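PDB 4EH1: flavohemoprotein from Vibrio cholerae O1 biovar El Tor, which probably detoxifies nitric oxide by converting it to nitrate with O2 and NAD(P)H, passing electrons through FAD in its reductase domain to heme b. Local coordinates for residues S20-P25 / E67-V72. Sequence-based numbering, arbitrary orientation.
Sequences SFVLVP and EYRISV. With FAD (flavin-adenine dinucleotide), chain C.
Phe21 and Leu23 pair with Ile70 and Tyr68 in an antiparallel beta arrangement. Strands 18-25 and 68-73 are neighbours in the antiparallel barrel of the FAD-binding part of the reductase domain, a fold of the ferredoxin reductase type. Their local axes run at 158°.

Four backbone hydrogen bonds join the strands in two hydrogen-bonded pairs. Phe21 N donates to Ile70 O at 2.8 Å, and Ile70 N returns a bond to Phe21 O. Leu23 N gives a bond to Tyr68 O at 2.7 Å, and Tyr68 N answers to Leu23 O. Ser20 with Ser71 and Val22 with Arg69 form the non-hydrogen-bonded pairs.

Apolar contacts lie on the face of Phe21, Leu23, Tyr68 and Ile70. Ile70 CG1 sits between its own backbone N and carbonyl carbon (chi1 58°) and reaches Phe21 CB at 4.0 Å. Leu23 CD1 meets the same CG1 and also CD1 of Ile70. The Phe21 ring brings CE2 within 4.0 Å of Val72 CG2. The Tyr68 ring leads away from strand 20-25, and its OH bonds to Leu32 O.

The opposite face carries Ser20, Val22, Arg69 and Ser71. Glu67, just before its strand, lays its carboxylate carbon CD 3.6 Å from Val22 CG1 and its CB alongside Val24 CG1. The Arg69 chain passes Ser20 with CD, then bends at chi3. Its guanidinium bonds to Ser60 O and forms a salt bridge with Glu161. Ser20 OG and Ser71 OG lie 2.8 Å apart; Ser20 OG is also hydrogen-bonded to Glu14 OE2, and Ser71 OG to Ser60 OG.

The contact ends at the flavin. FAD N3 donates a hydrogen bond to Ser71 O at 2.9 Å, with an N-H...O angle of 162°.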
loop_
_atom_site.group_PDB
_atom_site.type_symbol
_atom_site.label_atom_id
_atom_site.label_comp_id
_atom_site.label_asym_id
_atom_site.label_seq_id
_atom_site.Cartn_x
_atom_site.Cartn_y
_atom_site.Cartn_z
ATOM N N SER A 20 -4.711 0.776 4.028
ATOM C CA SER A 20 -6.028 1.241 3.584
ATOM C C SER A 20 -6.505 0.460 2.346
ATOM O O SER A 20 -5.694 0.020 1.533
ATOM C CB SER A 20 -6.013 2.736 3.220
ATOM O OG SER A 20 -6.138 3.568 4.339
ATOM N N PHE A 21 -7.819 0.340 2.195
ATOM C CA PHE A 21 -8.418 -0.244 0.999
ATOM C C PHE A 21 -9.478 0.712 0.474
ATOM O O PHE A 21 -10.394 1.081 1.198
ATOM C CB PHE A 21 -9.127 -1.563 1.329
ATOM C CG PHE A 21 -8.212 -2.636 1.856
ATOM C CD1 PHE A 21 -7.851 -3.712 1.051
ATOM C CD2 PHE A 21 -7.713 -2.572 3.168
ATOM C CE1 PHE A 21 -6.995 -4.720 1.546
ATOM C CE2 PHE A 21 -6.871 -3.572 3.659
ATOM C CZ PHE A 21 -6.515 -4.649 2.843
ATOM N N VAL A 22 -9.368 1.077 -0.789
ATOM C CA VAL A 22 -10.405 1.844 -1.437
ATOM C C VAL A 22 -11.282 0.883 -2.222
ATOM O O VAL A 22 -10.811 0.173 -3.102
ATOM C CB VAL A 22 -9.809 2.898 -2.410
ATOM C CG1 VAL A 22 -10.937 3.632 -3.156
ATOM C CG2 VAL A 22 -8.927 3.890 -1.663
ATOM N N LEU A 23 -12.570 0.876 -1.905
ATOM C CA LEU A 23 -13.473 -0.114 -2.436
ATOM C C LEU A 23 -14.571 0.511 -3.295
ATOM O O LEU A 23 -15.195 1.496 -2.909
ATOM C CB LEU A 23 -14.124 -0.865 -1.282
ATOM C CG LEU A 23 -13.139 -1.481 -0.291
ATOM C CD1 LEU A 23 -13.763 -1.611 1.096
ATOM C CD2 LEU A 23 -12.752 -2.839 -0.823
ATOM N N VAL A 24 -14.829 -0.094 -4.443
ATOM C CA VAL A 24 -15.908 0.359 -5.309
ATOM C C VAL A 24 -16.887 -0.789 -5.590
ATOM O O VAL A 24 -16.491 -1.951 -5.675
ATOM C CB VAL A 24 -15.354 0.902 -6.627
ATOM C CG1 VAL A 24 -14.382 2.063 -6.366
ATOM C CG2 VAL A 24 -14.655 -0.192 -7.353
ATOM N N PRO A 25 -18.174 -0.466 -5.739
ATOM C CA PRO A 25 -19.133 -1.560 -5.914
ATOM C C PRO A 25 -18.851 -2.288 -7.210
ATOM O O PRO A 25 -18.538 -1.625 -8.183
ATOM C CB PRO A 25 -20.483 -0.848 -6.024
ATOM C CG PRO A 25 -20.232 0.594 -5.930
ATOM C CD PRO A 25 -18.762 0.853 -6.007
ATOM N N GLU A 67 -17.129 5.814 -3.719
ATOM C CA GLU A 67 -16.270 4.758 -3.199
ATOM C C GLU A 67 -16.061 4.884 -1.704
ATOM O O GLU A 67 -16.298 5.940 -1.121
ATOM C CB GLU A 67 -14.921 4.795 -3.888
ATOM C CG GLU A 67 -14.172 6.040 -3.561
ATOM C CD GLU A 67 -12.987 6.272 -4.462
ATOM O OE1 GLU A 67 -13.004 5.769 -5.605
ATOM O OE2 GLU A 67 -12.043 6.966 -4.017
ATOM N N TYR A 68 -15.619 3.791 -1.088
ATOM C CA TYR A 68 -15.341 3.778 0.331
ATOM C C TYR A 68 -13.846 3.551 0.565
ATOM O O TYR A 68 -13.201 2.793 -0.156
ATOM C CB TYR A 68 -16.117 2.643 1.003
ATOM C CG TYR A 68 -17.631 2.794 1.057
ATOM C CD1 TYR A 68 -18.230 4.024 1.331
ATOM C CD2 TYR A 68 -18.451 1.698 0.859
ATOM C CE1 TYR A 68 -19.623 4.155 1.398
ATOM C CE2 TYR A 68 -19.841 1.809 0.905
ATOM C CZ TYR A 68 -20.422 3.031 1.195
ATOM O OH TYR A 68 -21.787 3.130 1.241
ATOM N N ARG A 69 -13.290 4.205 1.569
ATOM C CA ARG A 69 -11.977 3.808 2.060
ATOM C C ARG A 69 -12.089 3.309 3.517
ATOM O O ARG A 69 -12.718 3.955 4.377
ATOM C CB ARG A 69 -10.962 4.948 1.959
ATOM C CG ARG A 69 -9.549 4.560 2.450
ATOM C CD ARG A 69 -8.559 5.700 2.271
ATOM N NE ARG A 69 -8.629 6.629 3.387
ATOM C CZ ARG A 69 -7.843 7.695 3.508
ATOM N NH1 ARG A 69 -6.934 7.961 2.576
ATOM N NH2 ARG A 69 -7.954 8.487 4.565
ATOM N N ILE A 70 -11.491 2.152 3.775
ATOM C CA ILE A 70 -11.314 1.682 5.150
ATOM C C ILE A 70 -9.825 1.475 5.410
ATOM O O ILE A 70 -9.033 1.355 4.470
ATOM C CB ILE A 70 -12.011 0.350 5.398
ATOM C CG1 ILE A 70 -11.466 -0.693 4.433
ATOM C CG2 ILE A 70 -13.582 0.481 5.305
ATOM C CD1 ILE A 70 -11.931 -2.122 4.816
ATOM N N SER A 71 -9.453 1.412 6.683
ATOM C CA SER A 71 -8.046 1.302 7.072
ATOM C C SER A 71 -7.926 0.276 8.189
ATOM O O SER A 71 -8.496 0.441 9.284
ATOM C CB SER A 71 -7.507 2.650 7.549
ATOM O OG SER A 71 -7.806 3.677 6.599
ATOM N N VAL A 72 -7.139 -0.755 7.905
ATOM C CA VAL A 72 -7.207 -2.005 8.616
ATOM C C VAL A 72 -5.878 -2.331 9.309
ATOM O O VAL A 72 -4.827 -2.430 8.674
ATOM C CB VAL A 72 -7.561 -3.131 7.618
ATOM C CG1 VAL A 72 -7.436 -4.477 8.292
ATOM C CG2 VAL A 72 -8.979 -2.880 6.975
HETATM P PA FAD C . -9.698 -11.985 15.347
HETATM O O1A FAD C . -11.090 -11.725 15.563
HETATM O O2A FAD C . -9.240 -13.171 14.707
HETATM O O5B FAD C . -9.019 -11.973 16.734
HETATM C C5B FAD C . -9.489 -11.138 17.761
HETATM C C4B FAD C . -8.603 -11.132 18.994
HETATM O O4B FAD C . -8.729 -12.335 19.727
HETATM C C3B FAD C . -7.168 -11.016 18.579
HETATM O O3B FAD C . -6.493 -10.256 19.547
HETATM C C2B FAD C . -6.670 -12.420 18.628
HETATM O O2B FAD C . -5.314 -12.368 18.947
HETATM C C1B FAD C . -7.519 -13.053 19.691
HETATM N N9A FAD C . -7.787 -14.440 19.329
HETATM C C8A FAD C . -8.191 -14.885 18.160
HETATM N N7A FAD C . -8.316 -16.212 18.163
HETATM C C5A FAD C . -7.975 -16.627 19.362
HETATM C C6A FAD C . -7.881 -17.921 20.019
HETATM N N6A FAD C . -8.191 -19.056 19.377
HETATM N N1A FAD C . -7.467 -17.913 21.273
HETATM C C2A FAD C . -7.167 -16.802 21.906
HETATM N N3A FAD C . -7.227 -15.600 21.375
HETATM C C4A FAD C . -7.613 -15.452 20.123
HETATM N N1 FAD C . -10.375 -2.390 12.966
HETATM C C2 FAD C . -9.624 -1.723 12.093
HETATM O O2 FAD C . -8.568 -2.200 11.764
HETATM N N3 FAD C . -9.977 -0.570 11.552
HETATM C C4 FAD C . -11.104 0.011 11.828
HETATM O O4 FAD C . -11.367 1.057 11.295
HETATM C C4X FAD C . -11.989 -0.650 12.795
HETATM N N5 FAD C . -13.140 -0.128 13.147
HETATM C C5X FAD C . -13.915 -0.733 14.026
HETATM C C6 FAD C . -15.095 -0.146 14.357
HETATM C C7 FAD C . -15.919 -0.737 15.263
HETATM C C7M FAD C . -17.204 -0.098 15.631
HETATM C C8 FAD C . -15.548 -2.007 15.868
HETATM C C8M FAD C . -16.479 -2.624 16.840
HETATM C C9 FAD C . -14.366 -2.607 15.538
HETATM C C9A FAD C . -13.528 -2.004 14.637
HETATM N N10 FAD C . -12.322 -2.588 14.287
HETATM C C10 FAD C . -11.535 -1.916 13.364
HETATM C "C1'" FAD C . -11.928 -3.875 14.847
HETATM C "C2'" FAD C . -12.143 -4.974 13.806
HETATM O "O2'" FAD C . -13.496 -5.148 13.447
HETATM C "C3'" FAD C . -11.698 -6.367 14.199
HETATM O "O3'" FAD C . -12.217 -6.740 15.445
HETATM C "C4'" FAD C . -10.201 -6.605 14.117
HETATM O "O4'" FAD C . -9.770 -6.288 12.815
HETATM C "C5'" FAD C . -9.775 -8.021 14.487
HETATM O "O5'" FAD C . -10.298 -9.018 13.661
HETATM P P FAD C . -9.508 -10.255 13.203
HETATM O O1P FAD C . -10.450 -11.113 12.564
HETATM O O2P FAD C . -8.384 -9.813 12.472
HETATM O O3P FAD C . -9.028 -10.834 14.553
#